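Long-range contacts in coelenterazine-binding protein with bound coelenterazine (Renilla muelleri, PDB 2HPS), which binds the luciferin coelenterazine and makes it available for reaction with luciferase and oxygen only when calcium is bound: residues K15-R19 / A85-L89; D28-S32 / S77-A81; K97-V101 / V164-F169; S104-Y108 / I155-L161. All coordinates share one frame; numbering follows the deposited sequence. Where two conformers were deposited one is given.

Contact 1. Residues K15-R19 / A85-L89; sequences KMKTR and ATDSL. With CTZ (c2-hydroxy-coelenterazine), chain B.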
loop_
_atom_site.group_PDB
_atom_site.type_symbol
_atom_site.label_atom_id
_atom_site.label_comp_id
_atom_site.label_asym_id
_atom_site.label_seq_id
_atom_site.Cartn_x
_atom_site.Cartn_y
_atom_site.Cartn_z
ATOM N N LYS A 15 -0.010 2.457 11.686
ATOM C CA LYS A 15 0.055 2.563 10.246
ATOM C C LYS A 15 -0.181 1.196 9.600
ATOM O O LYS A 15 -0.993 1.068 8.682
ATOM C CB LYS A 15 1.399 3.135 9.813
ATOM C CG LYS A 15 1.561 4.638 10.110
ATOM C CD LYS A 15 2.777 5.226 9.413
ATOM C CE LYS A 15 4.102 4.615 9.897
ATOM N NZ LYS A 15 5.317 5.245 9.197
HETATM N N MSE A 16 0.513 0.181 10.100
HETATM C CA MSE A 16 0.430 -1.148 9.484
HETATM C C MSE A 16 -0.967 -1.759 9.644
HETATM O O MSE A 16 -1.468 -2.422 8.746
HETATM C CB MSE A 16 1.507 -2.087 10.019
HETATM C CG MSE A 16 2.931 -1.657 9.721
HETATM SE SE MSE A 16 3.270 -1.363 7.776
HETATM C CE MSE A 16 3.330 0.665 7.788
ATOM N N LYS A 17 -1.606 -1.531 10.787
ATOM C CA LYS A 17 -2.973 -2.018 10.968
ATOM C C LYS A 17 -3.963 -1.356 9.983
ATOM O O LYS A 17 -4.916 -1.981 9.504
ATOM C CB LYS A 17 -3.433 -1.822 12.428
ATOM C CG LYS A 17 -4.742 -2.571 12.733
ATOM C CD LYS A 17 -5.251 -2.401 14.180
ATOM C CE LYS A 17 -6.666 -2.993 14.294
ATOM N NZ LYS A 17 -7.212 -2.793 15.676
ATOM N N THR A 18 -3.724 -0.087 9.673
ATOM C CA THR A 18 -4.564 0.643 8.725
ATOM C C THR A 18 -4.418 -0.005 7.338
ATOM O O THR A 18 -5.407 -0.272 6.646
ATOM C CB THR A 18 -4.158 2.120 8.734
ATOM O OG1 THR A 18 -4.320 2.621 10.079
ATOM C CG2 THR A 18 -5.039 2.936 7.795
ATOM N N ARG A 19 -3.180 -0.321 6.992
ATOM C CA ARG A 19 -2.862 -0.994 5.727
ATOM C C ARG A 19 -3.516 -2.381 5.694
ATOM O O ARG A 19 -4.128 -2.768 4.708
ATOM C CB ARG A 19 -1.344 -1.138 5.608
ATOM C CG ARG A 19 -0.884 -1.926 4.400
ATOM C CD ARG A 19 0.640 -2.064 4.445
ATOM N NE ARG A 19 1.100 -3.143 3.560
ATOM C CZ ARG A 19 2.277 -3.765 3.671
ATOM N NH1 ARG A 19 3.157 -3.421 4.615
ATOM N NH2 ARG A 19 2.588 -4.723 2.813
ATOM N N ALA A 85 4.218 -7.112 9.619
ATOM C CA ALA A 85 4.658 -5.997 8.767
ATOM C C ALA A 85 5.690 -5.108 9.467
ATOM O O ALA A 85 6.755 -4.809 8.922
ATOM C CB ALA A 85 3.419 -5.155 8.316
ATOM N N THR A 86 5.377 -4.660 10.686
ATOM C CA THR A 86 6.265 -3.783 11.437
ATOM C C THR A 86 7.588 -4.484 11.729
ATOM O O THR A 86 8.667 -3.912 11.508
ATOM C CB THR A 86 5.556 -3.316 12.735
ATOM O OG1 THR A 86 4.448 -2.478 12.353
ATOM C CG2 THR A 86 6.516 -2.548 13.666
ATOM N N ASP A 87 7.498 -5.735 12.186
ATOM C CA ASP A 87 8.701 -6.517 12.520
ATOM C C ASP A 87 9.598 -6.677 11.289
ATOM O O ASP A 87 10.805 -6.458 11.380
ATOM C CB ASP A 87 8.335 -7.899 13.093
ATOM C CG ASP A 87 7.862 -7.841 14.538
ATOM O OD1 ASP A 87 8.017 -6.792 15.188
ATOM O OD2 ASP A 87 7.313 -8.865 15.016
ATOM N N SER A 88 8.992 -7.030 10.156
ATOM C CA SER A 88 9.733 -7.210 8.886
ATOM C C SER A 88 10.345 -5.918 8.346
ATOM O O SER A 88 11.551 -5.864 8.054
ATOM C CB SER A 88 8.896 -7.927 7.826
ATOM O OG SER A 88 7.696 -7.246 7.532
ATOM N N LEU A 89 9.517 -4.875 8.230
ATOM C CA LEU A 89 9.970 -3.602 7.656
ATOM C C LEU A 89 11.035 -2.903 8.466
ATOM O O LEU A 89 11.978 -2.369 7.897
ATOM C CB LEU A 89 8.787 -2.653 7.439
ATOM C CG LEU A 89 7.886 -3.081 6.284
ATOM C CD1 LEU A 89 6.523 -2.403 6.388
ATOM C CD2 LEU A 89 8.570 -2.800 4.926
HETATM N N1 CTZ B . -3.683 0.401 -1.300
HETATM C C2 CTZ B . -4.566 -0.633 -1.290
HETATM C C3 CTZ B . -5.754 -0.041 -0.672
HETATM N N4 CTZ B . -5.552 1.239 -0.370
HETATM C C5 CTZ B . -6.352 2.159 0.207
HETATM C C6 CTZ B . -5.845 3.443 0.428
HETATM N N7 CTZ B . -4.586 3.768 0.065
HETATM C C8 CTZ B . -3.764 2.872 -0.526
HETATM C C9 CTZ B . -4.285 1.502 -0.742
HETATM C C10 CTZ B . -4.321 -2.036 -1.793
HETATM C C11 CTZ B . -3.224 -2.615 -0.937
HETATM C C12 CTZ B . -1.979 -2.883 -1.503
HETATM C C13 CTZ B . -0.941 -3.404 -0.740
HETATM C C14 CTZ B . -1.174 -3.661 0.615
HETATM C C15 CTZ B . -2.420 -3.386 1.198
HETATM C C16 CTZ B . -3.453 -2.860 0.418
HETATM O O17 CTZ B . -0.162 -4.166 1.365
HETATM O O18 CTZ B . -6.868 -0.651 -0.429
HETATM C C19 CTZ B . -6.722 4.471 1.032
HETATM C C20 CTZ B . -7.665 4.147 2.010
HETATM C C21 CTZ B . -8.483 5.139 2.548
HETATM C C22 CTZ B . -8.374 6.462 2.096
HETATM C C23 CTZ B . -7.452 6.794 1.113
HETATM C C24 CTZ B . -6.627 5.798 0.576
HETATM O O25 CTZ B . -9.192 7.406 2.635
HETATM C C26 CTZ B . -2.335 3.189 -0.926
HETATM C C27 CTZ B . -2.339 3.818 -2.295
HETATM C C28 CTZ B . -1.771 3.173 -3.392
HETATM C C29 CTZ B . -1.794 3.797 -4.640
HETATM C C30 CTZ B . -2.401 5.055 -4.782
HETATM C C31 CTZ B . -2.956 5.705 -3.681
HETATM C C32 CTZ B . -2.918 5.084 -2.430
#
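The guanidinium of R19 meets the M16 selenium, L89 CD1 and the coelenterazine phenol oxygen O17 around its edge, near its plane, while A85 CB approaches it obliquely. The contact joins two helices of the N-terminal EF-hand pair, 6-21 and 78-91, whose short segments run at 119° to each other with axes 10.6 Å apart, and it forms part of the wall of the luciferin pocket. M16, a selenomethionine, lies between the helices, its CG against A85 CB at 3.8 Å, and the bend at chi2 brings SE to 3.7 Å from L89 CD1. M16 CG also lies close to T86 OG1, whose strongest polar partner is H12. R19 leaves the same helix one turn later with CG anti to the backbone N (chi1 175°) and its chain extended through to NE, which carries the guanidinium past M16 SE, at its edge, to the ligand. There NH1 rests against the L89 methyl CD1 at 3.9 Å, and NH2 is also bonded to the Y36 hydroxyl. Two N-H groups converge on the phenol oxygen: NE gives O17 a nearly straight bond of 2.7 Å (163°), and NH2 adds a weak, bent one of 3.2 Å.

Contact 2. Residues D28-S32 / S77-A81; sequences DGFIS and SVEEA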
loop_
_atom_site.group_PDB
_atom_site.type_symbol
_atom_site.label_atom_id
_atom_site.label_comp_id
_atom_site.label_asym_id
_atom_site.label_seq_id
_atom_site.Cartn_x
_atom_site.Cartn_y
_atom_site.Cartn_z
ATOM N N ASP A 28 -14.259 -8.619 8.932
ATOM C CA ASP A 28 -14.389 -9.586 10.032
ATOM C C ASP A 28 -13.169 -9.623 10.965
ATOM O O ASP A 28 -13.139 -10.391 11.941
ATOM C CB ASP A 28 -14.744 -10.990 9.501
ATOM C CG ASP A 28 -13.600 -11.661 8.732
ATOM O OD1 ASP A 28 -12.585 -11.003 8.398
ATOM O OD2 ASP A 28 -13.727 -12.877 8.449
ATOM N N GLY A 29 -12.176 -8.782 10.671
ATOM C CA GLY A 29 -10.961 -8.674 11.477
ATOM C C GLY A 29 -9.875 -9.680 11.139
ATOM O O GLY A 29 -8.865 -9.753 11.846
ATOM N N PHE A 30 -10.085 -10.447 10.072
ATOM C CA PHE A 30 -9.141 -11.487 9.659
ATOM C C PHE A 30 -8.832 -11.399 8.176
ATOM O O PHE A 30 -9.662 -10.972 7.384
ATOM C CB PHE A 30 -9.677 -12.880 10.010
ATOM C CG PHE A 30 -9.692 -13.154 11.487
ATOM C CD1 PHE A 30 -8.617 -13.791 12.099
ATOM C CD2 PHE A 30 -10.771 -12.744 12.272
ATOM C CE1 PHE A 30 -8.615 -14.035 13.469
ATOM C CE2 PHE A 30 -10.783 -12.975 13.655
ATOM C CZ PHE A 30 -9.702 -13.624 14.253
ATOM N N ILE A 31 -7.624 -11.814 7.816
ATOM C CA ILE A 31 -7.194 -11.789 6.412
ATOM C C ILE A 31 -6.433 -13.061 6.038
ATOM O O ILE A 31 -5.925 -13.787 6.903
ATOM C CB ILE A 31 -6.332 -10.547 6.084
ATOM C CG1 ILE A 31 -5.079 -10.468 6.976
ATOM C CG2 ILE A 31 -7.184 -9.260 6.171
ATOM C CD1 ILE A 31 -4.054 -9.417 6.504
ATOM N N SER A 32 -6.334 -13.304 4.737
ATOM C CA SER A 32 -5.651 -14.494 4.248
ATOM C C SER A 32 -4.902 -14.174 2.968
ATOM O O SER A 32 -5.089 -13.098 2.363
ATOM C CB SER A 32 -6.682 -15.573 3.929
ATOM O OG SER A 32 -7.419 -15.183 2.791
ATOM N N SER A 77 -5.363 -12.568 12.211
ATOM C CA SER A 77 -5.981 -11.277 12.523
ATOM C C SER A 77 -5.280 -10.127 11.811
ATOM O O SER A 77 -4.095 -10.212 11.487
ATOM C CB SER A 77 -5.967 -11.007 14.027
ATOM O OG SER A 77 -4.658 -10.754 14.512
ATOM N N VAL A 78 -6.007 -9.039 11.593
ATOM C CA VAL A 78 -5.361 -7.843 11.051
ATOM C C VAL A 78 -4.232 -7.307 11.945
ATOM O O VAL A 78 -3.224 -6.843 11.428
ATOM C CB VAL A 78 -6.372 -6.728 10.674
ATOM C CG1 VAL A 78 -7.338 -7.249 9.602
ATOM C CG2 VAL A 78 -7.119 -6.210 11.917
ATOM N N GLU A 79 -4.366 -7.401 13.273
ATOM C CA GLU A 79 -3.268 -6.911 14.124
ATOM C C GLU A 79 -2.055 -7.851 14.120
ATOM O O GLU A 79 -0.918 -7.367 14.196
ATOM C CB GLU A 79 -3.716 -6.482 15.547
ATOM C CG GLU A 79 -2.583 -5.978 16.519
ATOM C CD GLU A 79 -1.808 -4.686 16.102
ATOM O OE1 GLU A 79 -0.806 -4.355 16.788
ATOM O OE2 GLU A 79 -2.174 -3.982 15.130
ATOM N N GLU A 80 -2.278 -9.163 13.994
ATOM C CA GLU A 80 -1.150 -10.100 13.864
ATOM C C GLU A 80 -0.365 -9.826 12.569
ATOM O O GLU A 80 0.874 -9.802 12.582
ATOM C CB GLU A 80 -1.603 -11.558 13.916
ATOM C CG GLU A 80 -0.456 -12.573 13.921
ATOM C CD GLU A 80 -0.924 -14.010 14.158
ATOM O OE1 GLU A 80 -1.897 -14.211 14.919
ATOM O OE2 GLU A 80 -0.317 -14.937 13.590
ATOM N N ALA A 81 -1.088 -9.605 11.473
ATOM C CA ALA A 81 -0.450 -9.242 10.204
ATOM C C ALA A 81 0.282 -7.903 10.309
ATOM O O ALA A 81 1.376 -7.747 9.748
ATOM C CB ALA A 81 -1.480 -9.207 9.075
#
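F30 lays one side of its ring, CD1 and CE1, along the backbone of S77, with CD1 3.5 Å from S77 N; the approach is oblique to the ring. The side chains of the two residues diverge, and F30 CE1 comes no nearer than 4.1 Å to S77 CB. R75 also meets this ring, in a cation-pi contact, and its guanidinium forms a salt bridge with D28. Behind the ring the two backbones face each other as an antiparallel non-hydrogen-bonded pair, F30 with S77, their CA atoms 4.3 Å apart. This is the short two-stranded sheet that couples the paired loops of an EF-hand pair, here 30-32 with 75-77, and I31 continues it through backbone bonds to I76. Where the second strand turns into helix 78-91, V78 N donates to G29 O at 3.0 Å, and S77 CA-H makes a further contact with the same oxygen. S77 is the N-cap of the helix: its OG, placed between the backbone N and the carbonyl carbon (chi1 70°), accepts from E80 N. Across the way D28 OD1 takes the N-H of F30, an Asx turn that folds the loop leading into the strand. On the buried side I31 sends its two branches to different partners, CG2 touching V78 CG1, where the two side chains cross at about a right angle, and CD1 reaching A81 CB at 3.6 Å. M20 of helix 6-21 packs against both I31 and A81.

Contact 3. Residues K97-V101 / V164-F169; sequences KAMAV and VNDFLF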
loop_
_atom_site.group_PDB
_atom_site.type_symbol
_atom_site.label_atom_id
_atom_site.label_comp_id
_atom_site.label_asym_id
_atom_site.label_seq_id
_atom_site.Cartn_x
_atom_site.Cartn_y
_atom_site.Cartn_z
ATOM N N LYS A 97 15.593 -2.317 1.803
ATOM C CA LYS A 97 14.569 -1.268 1.773
ATOM C C LYS A 97 14.173 -0.896 0.349
ATOM O O LYS A 97 13.045 -0.458 0.115
ATOM C CB LYS A 97 15.049 -0.037 2.555
ATOM C CG LYS A 97 15.292 -0.303 4.053
ATOM C CD LYS A 97 15.773 0.959 4.776
ATOM C CE LYS A 97 14.745 2.084 4.709
ATOM N NZ LYS A 97 15.161 3.216 5.616
ATOM N N ALA A 98 15.101 -1.053 -0.600
ATOM C CA ALA A 98 14.799 -0.855 -2.020
ATOM C C ALA A 98 13.869 -1.938 -2.538
ATOM O O ALA A 98 12.942 -1.654 -3.299
ATOM C CB ALA A 98 16.106 -0.804 -2.857
HETATM N N MSE A 99 14.092 -3.178 -2.106
HETATM C CA MSE A 99 13.205 -4.260 -2.507
HETATM C C MSE A 99 11.813 -4.049 -1.930
HETATM O O MSE A 99 10.818 -4.428 -2.553
HETATM C CB MSE A 99 13.751 -5.618 -2.070
HETATM C CG MSE A 99 14.877 -6.117 -2.925
HETATM SE SE MSE A 99 14.352 -6.306 -4.826
HETATM C CE MSE A 99 12.693 -7.047 -4.678
ATOM N N ALA A 100 11.746 -3.436 -0.742
ATOM C CA ALA A 100 10.457 -3.227 -0.057
ATOM C C ALA A 100 9.485 -2.287 -0.768
ATOM O O ALA A 100 8.269 -2.326 -0.509
ATOM C CB ALA A 100 10.685 -2.750 1.359
ATOM N N VAL A 101 10.006 -1.441 -1.662
ATOM C CA VAL A 101 9.133 -0.489 -2.370
ATOM C C VAL A 101 8.750 -0.932 -3.776
ATOM O O VAL A 101 7.980 -0.263 -4.470
ATOM C CB VAL A 101 9.730 0.937 -2.389
ATOM C CG1 VAL A 101 9.969 1.410 -0.948
ATOM C CG2 VAL A 101 11.024 0.994 -3.220
ATOM N N VAL A 164 5.611 6.647 -0.061
ATOM C CA VAL A 164 5.755 5.204 0.207
ATOM C C VAL A 164 6.822 4.952 1.266
ATOM O O VAL A 164 6.602 4.220 2.234
ATOM C CB VAL A 164 6.105 4.438 -1.089
ATOM C CG1 VAL A 164 6.471 3.009 -0.779
ATOM C CG2 VAL A 164 4.923 4.504 -2.061
ATOM N N ASN A 165 7.998 5.546 1.100
ATOM C CA ASN A 165 9.050 5.370 2.102
ATOM C C ASN A 165 8.653 5.869 3.480
ATOM O O ASN A 165 8.951 5.235 4.490
ATOM C CB ASN A 165 10.341 6.031 1.621
ATOM C CG ASN A 165 11.118 5.123 0.701
ATOM O OD1 ASN A 165 11.707 4.143 1.162
ATOM N ND2 ASN A 165 11.121 5.423 -0.597
ATOM N N ASP A 166 7.983 7.015 3.524
ATOM C CA ASP A 166 7.602 7.564 4.813
ATOM C C ASP A 166 6.566 6.657 5.502
ATOM O O ASP A 166 6.672 6.375 6.702
ATOM C CB ASP A 166 6.978 8.924 4.468
ATOM C CG ASP A 166 6.530 9.704 5.666
ATOM O OD1 ASP A 166 6.716 9.238 6.815
ATOM O OD2 ASP A 166 5.994 10.810 5.423
ATOM N N PHE A 167 5.604 6.171 4.731
ATOM C CA PHE A 167 4.609 5.255 5.295
ATOM C C PHE A 167 5.255 3.952 5.769
ATOM O O PHE A 167 5.011 3.511 6.886
ATOM C CB PHE A 167 3.512 4.967 4.291
ATOM C CG PHE A 167 2.392 4.135 4.870
ATOM C CD1 PHE A 167 1.389 4.741 5.623
ATOM C CD2 PHE A 167 2.358 2.757 4.691
ATOM C CE1 PHE A 167 0.353 3.987 6.188
ATOM C CE2 PHE A 167 1.316 1.984 5.255
ATOM C CZ PHE A 167 0.310 2.601 5.991
ATOM N N LEU A 168 6.083 3.342 4.921
ATOM C CA LEU A 168 6.628 2.016 5.237
ATOM C C LEU A 168 7.702 2.002 6.324
ATOM O O LEU A 168 7.771 1.041 7.101
ATOM C CB LEU A 168 7.147 1.332 3.960
ATOM C CG LEU A 168 6.094 0.849 2.957
ATOM C CD1 LEU A 168 6.838 0.247 1.763
ATOM C CD2 LEU A 168 5.108 -0.161 3.565
ATOM N N PHE A 169 8.528 3.046 6.398
ATOM C CA PHE A 169 9.680 3.053 7.295
ATOM C C PHE A 169 9.713 4.154 8.348
ATOM O O PHE A 169 10.561 4.115 9.249
ATOM C CB PHE A 169 10.991 3.107 6.483
ATOM C CG PHE A 169 11.136 1.966 5.533
ATOM C CD1 PHE A 169 11.343 0.683 6.004
ATOM C CD2 PHE A 169 11.053 2.176 4.155
ATOM C CE1 PHE A 169 11.472 -0.379 5.120
ATOM C CE2 PHE A 169 11.174 1.120 3.273
ATOM C CZ PHE A 169 11.378 -0.157 3.754
HETATM O O HOH W 1 13.511 2.332 0.029
#
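The backbones stay well apart, their CA atoms nearest at V101 and V164 (7.1 Å) and at A100 and L168 (8.4 Å), and no direct hydrogen bond links the segments. This is helix packing in the C-terminal EF-hand half: residues 97-101 lie against the last turns of helix 157-169, the exiting helix of the fourth EF-hand. Side chains bridge the gap. K97 slides across the F169 ring, its chain bent at chi3 (61°), which sets CE over the ring centre, 3.7 Å from the centroid, as a CH-pi contact; NZ sits farther out, in an off-centre cation-pi position. L168 CB lies over the opposite face, offset toward the rim, while A100 CB meets the edge at CZ, 3.6 Å away. Replacing F169 by an alanine would probably leave the K97 chain without the surface it lies on and open a gap beside A100 CB. Deeper in, V101 CG1 touches V164 CG1 at 3.8 Å and also borders N165, whose amide nitrogen is bonded to L161 O one turn back. The other end of that amide is tied across the contact by one water, which donates to N165 OD1 and, weakly, to K97 O, each at 2.8 Å.

Contact 4. Residues S104-Y108 / I155-L161; sequences SLIMY and ISRDEFL. With CTZ (c2-hydroxy-coelenterazine), chain B.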
loop_
_atom_site.group_PDB
_atom_site.type_symbol
_atom_site.label_atom_id
_atom_site.label_comp_id
_atom_site.label_asym_id
_atom_site.label_seq_id
_atom_site.Cartn_x
_atom_site.Cartn_y
_atom_site.Cartn_z
ATOM N N SER A 104 5.043 -1.085 -4.437
ATOM C CA SER A 104 4.435 0.218 -4.634
ATOM C C SER A 104 4.786 0.800 -6.001
ATOM O O SER A 104 3.980 1.490 -6.600
ATOM C CB SER A 104 4.858 1.176 -3.522
ATOM O OG SER A 104 4.254 0.816 -2.284
ATOM N N LEU A 105 6.006 0.540 -6.478
ATOM C CA LEU A 105 6.418 1.002 -7.810
ATOM C C LEU A 105 5.679 0.269 -8.932
ATOM O O LEU A 105 5.362 0.865 -9.977
ATOM C CB LEU A 105 7.939 0.885 -7.981
ATOM C CG LEU A 105 8.734 1.914 -7.155
ATOM C CD1 LEU A 105 10.243 1.664 -7.203
ATOM C CD2 LEU A 105 8.400 3.369 -7.569
ATOM N N ILE A 106 5.389 -1.018 -8.716
ATOM C CA ILE A 106 4.490 -1.747 -9.624
ATOM C C ILE A 106 3.120 -1.071 -9.666
ATOM O O ILE A 106 2.587 -0.804 -10.757
ATOM C CB ILE A 106 4.370 -3.244 -9.254
ATOM C CG1 ILE A 106 5.705 -3.946 -9.529
ATOM C CG2 ILE A 106 3.188 -3.924 -10.008
ATOM C CD1 ILE A 106 5.678 -5.434 -9.213
HETATM N N MSE A 107 2.567 -0.752 -8.491
HETATM C CA MSE A 107 1.293 -0.042 -8.436
HETATM C C MSE A 107 1.364 1.310 -9.116
HETATM O O MSE A 107 0.460 1.669 -9.857
HETATM C CB MSE A 107 0.790 0.095 -7.009
HETATM C CG MSE A 107 0.586 -1.253 -6.376
HETATM SE SE MSE A 107 -0.121 -1.087 -4.554
HETATM C CE MSE A 107 -1.404 -0.431 -4.819
ATOM N N TYR A 108 2.449 2.054 -8.893
ATOM C CA TYR A 108 2.576 3.358 -9.545
ATOM C C TYR A 108 2.524 3.213 -11.068
ATOM O O TYR A 108 1.816 3.979 -11.747
ATOM C CB TYR A 108 3.840 4.119 -9.094
ATOM C CG TYR A 108 3.874 5.522 -9.673
ATOM C CD1 TYR A 108 3.297 6.587 -8.988
ATOM C CD2 TYR A 108 4.414 5.761 -10.940
ATOM C CE1 TYR A 108 3.289 7.880 -9.527
ATOM C CE2 TYR A 108 4.413 7.045 -11.501
ATOM C CZ TYR A 108 3.855 8.098 -10.786
ATOM O OH TYR A 108 3.830 9.371 -11.314
ATOM N N ILE A 155 1.092 13.855 -9.549
ATOM C CA ILE A 155 2.092 13.313 -8.649
ATOM C C ILE A 155 3.144 12.560 -9.469
ATOM O O ILE A 155 2.806 11.652 -10.241
ATOM C CB ILE A 155 1.484 12.339 -7.605
ATOM C CG1 ILE A 155 0.379 13.034 -6.785
ATOM C CG2 ILE A 155 2.594 11.825 -6.663
ATOM C CD1 ILE A 155 -0.602 12.056 -6.081
ATOM N N SER A 156 4.398 12.971 -9.294
ATOM C CA SER A 156 5.519 12.349 -9.989
ATOM C C SER A 156 5.874 11.020 -9.323
ATOM O O SER A 156 5.495 10.758 -8.168
ATOM C CB SER A 156 6.743 13.271 -10.004
ATOM O OG SER A 156 7.388 13.327 -8.737
ATOM N N ARG A 157 6.608 10.189 -10.054
ATOM C CA ARG A 157 7.090 8.936 -9.490
ATOM C C ARG A 157 7.915 9.165 -8.213
ATOM O O ARG A 157 7.679 8.512 -7.196
ATOM C CB ARG A 157 7.911 8.179 -10.528
ATOM C CG ARG A 157 8.262 6.744 -10.078
ATOM C CD ARG A 157 9.156 6.056 -11.091
ATOM N NE ARG A 157 8.530 5.899 -12.410
ATOM C CZ ARG A 157 8.928 6.544 -13.506
ATOM N NH1 ARG A 157 9.923 7.418 -13.434
ATOM N NH2 ARG A 157 8.333 6.331 -14.671
ATOM N N ASP A 158 8.864 10.103 -8.259
ATOM C CA ASP A 158 9.704 10.416 -7.100
ATOM C C ASP A 158 8.873 10.918 -5.914
ATOM O O ASP A 158 9.151 10.572 -4.757
ATOM C CB ASP A 158 10.751 11.477 -7.466
ATOM C CG ASP A 158 11.868 10.929 -8.326
ATOM O OD1 ASP A 158 12.088 9.695 -8.326
ATOM O OD2 ASP A 158 12.538 11.744 -9.012
ATOM N N GLU A 159 7.857 11.734 -6.194
ATOM C CA GLU A 159 7.003 12.249 -5.114
ATOM C C GLU A 159 6.223 11.094 -4.461
ATOM O O GLU A 159 6.105 11.013 -3.227
ATOM C CB GLU A 159 6.035 13.307 -5.649
ATOM C CG GLU A 159 6.703 14.647 -5.965
ATOM C CD GLU A 159 5.903 15.515 -6.938
ATOM O OE1 GLU A 159 4.795 15.120 -7.359
ATOM O OE2 GLU A 159 6.401 16.616 -7.282
ATOM N N PHE A 160 5.709 10.199 -5.289
ATOM C CA PHE A 160 4.986 9.024 -4.795
ATOM C C PHE A 160 5.908 8.187 -3.905
ATOM O O PHE A 160 5.523 7.773 -2.801
ATOM C CB PHE A 160 4.451 8.210 -5.966
ATOM C CG PHE A 160 3.548 7.064 -5.565
ATOM C CD1 PHE A 160 2.232 7.302 -5.191
ATOM C CD2 PHE A 160 4.024 5.739 -5.600
ATOM C CE1 PHE A 160 1.376 6.228 -4.839
ATOM C CE2 PHE A 160 3.175 4.663 -5.245
ATOM C CZ PHE A 160 1.856 4.923 -4.872
ATOM N N LEU A 161 7.141 7.977 -4.359
ATOM C CA LEU A 161 8.126 7.210 -3.582
ATOM C C LEU A 161 8.464 7.840 -2.211
ATOM O O LEU A 161 8.742 7.130 -1.240
ATOM C CB LEU A 161 9.389 6.959 -4.427
ATOM C CG LEU A 161 10.344 5.816 -4.079
ATOM C CD1 LEU A 161 9.622 4.463 -3.912
ATOM C CD2 LEU A 161 11.421 5.740 -5.164
HETATM N N1 CTZ B . -3.683 0.401 -1.300
HETATM C C2 CTZ B . -4.566 -0.633 -1.290
HETATM C C3 CTZ B . -5.754 -0.041 -0.672
HETATM N N4 CTZ B . -5.552 1.239 -0.370
HETATM C C5 CTZ B . -6.352 2.159 0.207
HETATM C C6 CTZ B . -5.845 3.443 0.428
HETATM N N7 CTZ B . -4.586 3.768 0.065
HETATM C C8 CTZ B . -3.764 2.872 -0.526
HETATM C C9 CTZ B . -4.285 1.502 -0.742
HETATM C C10 CTZ B . -4.321 -2.036 -1.793
HETATM C C11 CTZ B . -3.224 -2.615 -0.937
HETATM C C12 CTZ B . -1.979 -2.883 -1.503
HETATM C C13 CTZ B . -0.941 -3.404 -0.740
HETATM C C14 CTZ B . -1.174 -3.661 0.615
HETATM C C15 CTZ B . -2.420 -3.386 1.198
HETATM C C16 CTZ B . -3.453 -2.860 0.418
HETATM O O17 CTZ B . -0.162 -4.166 1.365
HETATM O O18 CTZ B . -6.868 -0.651 -0.429
HETATM C C19 CTZ B . -6.722 4.471 1.032
HETATM C C20 CTZ B . -7.665 4.147 2.010
HETATM C C21 CTZ B . -8.483 5.139 2.548
HETATM C C22 CTZ B . -8.374 6.462 2.096
HETATM C C23 CTZ B . -7.452 6.794 1.113
HETATM C C24 CTZ B . -6.627 5.798 0.576
HETATM O O25 CTZ B . -9.192 7.406 2.635
HETATM C C26 CTZ B . -2.335 3.189 -0.926
HETATM C C27 CTZ B . -2.339 3.818 -2.295
HETATM C C28 CTZ B . -1.771 3.173 -3.392
HETATM C C29 CTZ B . -1.794 3.797 -4.640
HETATM C C30 CTZ B . -2.401 5.055 -4.782
HETATM C C31 CTZ B . -2.956 5.705 -3.681
HETATM C C32 CTZ B . -2.918 5.084 -2.430
HETATM O O HOH W 2 7.529 2.947 -11.177
#
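Y108 OH donates to I155 O at 2.7 Å, the oxygen lying at the edge of the tyrosine ring and near its plane. R157 CA sits over one face of that ring, offset toward the rim, in a CH-pi contact 3.9 Å from the centroid. The F160 ring is inclined to it by 47°, and Y108 CD1 stands over the F160 face, 3.5 Å from F160 CG. Y108 gets there with CG anti to the backbone N (chi1 -174°), which carries the ring across to the start of helix 157-169. A phenylalanine in its place would probably leave I155 O without the hydroxyl that now donates to it. L105 CD2 meets L161 CD1 at 4.0 Å farther along. The contact packs the entering helix of EF-hand 3 against the loop end and exiting helix of EF-hand 4, the segment axes running 142° apart. I155 is itself fixed by backbone pairing with V119 in the short sheet between the two loops, and S156 and E159 form a capping box at the helix start. E159, a probable calcium ligand, also holds N150 through OE2. Toward the luciferin, the edge of F160 and the M107 methyl border the benzyl ring, with F160 CZ 3.8 Å from C29 and M107 CE 3.9 Å from C28.

In the fold
Contact 1 is wholly buried; contacts 2 and 3 mix buried and partly exposed residues, and contact 4 adds the exposed R157. Contacts 1 and 2 share helix 78-91 in the N-terminal half, contacts 3 and 4 helix 157-169 in the C-terminal half. Contacts 1 and 4 touch the luciferin from opposite sides of the chain's centre, one by charged hydrogen bonds to its phenol, the other by apolar packing on its benzyl ring. Contact 2, farthest out, relies on backbone pairing, capping and a small apolar patch; contact 3 rests on apolar, CH-pi and off-centre cation-pi packing with one bridging water. K15 NZ of contact 1 bonds to F167 O, joining the halves; V101 meets L161 of contact 4.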